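Local coordinates for protein thiamine pyrophosphokinase (Candida albicans, PDB 2G9Z) that catalyses the transfer of a pyrophosphate group from ATP to thiamine, yielding the cofactor thiamine pyrophosphate, at residues A[117-122]-A[136-141]. Sequence-based numbering, arbitrary orientation.
Sequences DYIPDY and TYYESH
Ile119 packs against His141, in the turn that follows helix 132-139, with both branches of its side chain, and the path outward from CB shows how a loop packs on the turn that ends a helix. With chi1 at -51°, CG2 stands anti to the backbone N and CG1 beside it, and both meet His141. The methyl CG2 lies 3.5 Å from His141 O, while CG1 passes His141 CB at 3.9 Å. At the tip, CD1 presses on His141 CB and comes within 4.0 Å of Tyr138 CD1, near the plane of that ring at its edge. In the catalytic domain, residues 117-122 lead into strand 122-125 of the parallel part of the mixed sheet, and helix 132-139 connects this strand to its parallel neighbour 144-147, a beta-alpha-beta crossover. Pro120 crosses the Tyr138 ring at about a right angle, its CG over one face toward the rim and its CD 3.4 Å from Tyr138 CD1; Tyr137 CD2 lies over the opposite face. A water accepts from Tyr138 OH and donates to Tyr118 O. The His141 ring is held by ND1, which donates to Tyr137 O at 2.9 Å; Ser140 OG reaches that oxygen from the other face of the carbonyl plane.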
loop_
_atom_site.group_PDB
_atom_site.type_symbol
_atom_site.label_atom_id
_atom_site.label_comp_id
_atom_site.label_asym_id
_atom_site.label_seq_id
_atom_site.Cartn_x
_atom_site.Cartn_y
_atom_site.Cartn_z
ATOM N N ASP A 117 -4.670 -7.491 31.653
ATOM C CA ASP A 117 -3.278 -7.940 31.746
ATOM C C ASP A 117 -2.397 -7.360 30.642
ATOM O O ASP A 117 -1.187 -7.580 30.619
ATOM C CB ASP A 117 -3.193 -9.468 31.687
ATOM C CG ASP A 117 -3.779 -10.130 32.909
ATOM O OD1 ASP A 117 -3.495 -9.655 34.029
ATOM O OD2 ASP A 117 -4.512 -11.129 32.753
ATOM N N TYR A 118 -3.004 -6.610 29.732
ATOM C CA TYR A 118 -2.257 -6.037 28.626
ATOM C C TYR A 118 -2.522 -4.547 28.496
ATOM O O TYR A 118 -3.274 -4.105 27.626
ATOM C CB TYR A 118 -2.627 -6.784 27.347
ATOM C CG TYR A 118 -2.365 -8.268 27.477
ATOM C CD1 TYR A 118 -1.105 -8.798 27.205
ATOM C CD2 TYR A 118 -3.357 -9.133 27.942
ATOM C CE1 TYR A 118 -0.836 -10.155 27.396
ATOM C CE2 TYR A 118 -3.099 -10.490 28.138
ATOM C CZ TYR A 118 -1.837 -10.993 27.863
ATOM O OH TYR A 118 -1.576 -12.329 28.057
ATOM N N ILE A 119 -1.896 -3.782 29.384
ATOM C CA ILE A 119 -2.045 -2.337 29.389
ATOM C C ILE A 119 -0.863 -1.742 28.644
ATOM O O ILE A 119 0.289 -2.039 28.951
ATOM C CB ILE A 119 -2.056 -1.776 30.829
ATOM C CG1 ILE A 119 -3.071 -2.541 31.688
ATOM C CG2 ILE A 119 -2.388 -0.297 30.802
ATOM C CD1 ILE A 119 -4.495 -2.504 31.164
ATOM N N PRO A 120 -1.134 -0.895 27.645
ATOM C CA PRO A 120 -0.037 -0.293 26.886
ATOM C C PRO A 120 0.747 0.715 27.722
ATOM O O PRO A 120 0.184 1.415 28.568
ATOM C CB PRO A 120 -0.761 0.355 25.710
ATOM C CG PRO A 120 -2.045 0.805 26.334
ATOM C CD PRO A 120 -2.439 -0.384 27.189
ATOM N N ASP A 121 2.051 0.777 27.486
ATOM C CA ASP A 121 2.911 1.705 28.205
ATOM C C ASP A 121 2.559 3.148 27.865
ATOM O O ASP A 121 2.489 4.002 28.748
ATOM C CB ASP A 121 4.371 1.428 27.860
ATOM C CG ASP A 121 4.850 0.103 28.408
ATOM O OD1 ASP A 121 5.309 0.077 29.568
ATOM O OD2 ASP A 121 4.749 -0.915 27.687
ATOM N N TYR A 122 2.330 3.413 26.581
ATOM C CA TYR A 122 1.993 4.757 26.120
ATOM C C TYR A 122 0.850 4.738 25.110
ATOM O O TYR A 122 0.704 3.791 24.339
ATOM C CB TYR A 122 3.197 5.411 25.427
ATOM C CG TYR A 122 4.444 5.596 26.262
ATOM C CD1 TYR A 122 4.671 6.782 26.967
ATOM C CD2 TYR A 122 5.423 4.606 26.308
ATOM C CE1 TYR A 122 5.848 6.978 27.688
ATOM C CE2 TYR A 122 6.603 4.787 27.032
ATOM C CZ TYR A 122 6.806 5.976 27.716
ATOM O OH TYR A 122 7.973 6.155 28.416
ATOM N N THR A 136 -10.522 6.324 28.749
ATOM C CA THR A 136 -10.671 6.300 30.195
ATOM C C THR A 136 -10.244 4.947 30.764
ATOM O O THR A 136 -9.608 4.886 31.815
ATOM C CB THR A 136 -12.129 6.613 30.610
ATOM O OG1 THR A 136 -13.024 5.706 29.956
ATOM C CG2 THR A 136 -12.493 8.036 30.215
ATOM N N TYR A 137 -10.569 3.867 30.061
ATOM C CA TYR A 137 -10.201 2.535 30.524
ATOM C C TYR A 137 -8.700 2.399 30.757
ATOM O O TYR A 137 -8.266 2.044 31.853
ATOM C CB TYR A 137 -10.635 1.463 29.524
ATOM C CG TYR A 137 -10.216 0.077 29.954
ATOM C CD1 TYR A 137 -10.967 -0.642 30.883
ATOM C CD2 TYR A 137 -9.032 -0.487 29.486
ATOM C CE1 TYR A 137 -10.546 -1.890 31.338
ATOM C CE2 TYR A 137 -8.600 -1.732 29.934
ATOM C CZ TYR A 137 -9.361 -2.428 30.861
ATOM O OH TYR A 137 -8.926 -3.650 31.320
ATOM N N TYR A 138 -7.906 2.670 29.725
ATOM C CA TYR A 138 -6.458 2.558 29.851
ATOM C C TYR A 138 -5.854 3.645 30.730
ATOM O O TYR A 138 -4.838 3.415 31.382
ATOM C CB TYR A 138 -5.799 2.540 28.465
ATOM C CG TYR A 138 -6.063 1.244 27.733
ATOM C CD1 TYR A 138 -5.615 0.029 28.253
ATOM C CD2 TYR A 138 -6.805 1.221 26.553
ATOM C CE1 TYR A 138 -5.905 -1.178 27.621
ATOM C CE2 TYR A 138 -7.100 0.020 25.911
ATOM C CZ TYR A 138 -6.649 -1.175 26.452
ATOM O OH TYR A 138 -6.962 -2.367 25.836
ATOM N N GLU A 139 -6.468 4.823 30.751
ATOM C CA GLU A 139 -5.972 5.893 31.610
ATOM C C GLU A 139 -6.101 5.384 33.051
ATOM O O GLU A 139 -5.219 5.592 33.875
ATOM C CB GLU A 139 -6.803 7.178 31.444
ATOM C CG GLU A 139 -6.770 7.785 30.044
ATOM C CD GLU A 139 -7.536 9.098 29.940
ATOM O OE1 GLU A 139 -8.703 9.161 30.390
ATOM O OE2 GLU A 139 -6.971 10.071 29.394
ATOM N N SER A 140 -7.201 4.693 33.339
ATOM C CA SER A 140 -7.432 4.174 34.685
ATOM C C SER A 140 -6.571 2.954 34.998
ATOM O O SER A 140 -6.603 2.437 36.118
ATOM C CB SER A 140 -8.912 3.827 34.881
ATOM O OG SER A 140 -9.301 2.715 34.090
ATOM N N HIS A 141 -5.802 2.491 34.016
ATOM C CA HIS A 141 -4.940 1.340 34.242
ATOM C C HIS A 141 -3.453 1.646 34.179
ATOM O O HIS A 141 -2.626 0.734 34.163
ATOM C CB HIS A 141 -5.286 0.200 33.283
ATOM C CG HIS A 141 -6.431 -0.646 33.747
ATOM N ND1 HIS A 141 -7.749 -0.281 33.573
ATOM C CD2 HIS A 141 -6.452 -1.831 34.402
ATOM C CE1 HIS A 141 -8.533 -1.207 34.097
ATOM N NE2 HIS A 141 -7.771 -2.158 34.607
HETATM O O HOH W 1 -5.950 -4.464 26.961
#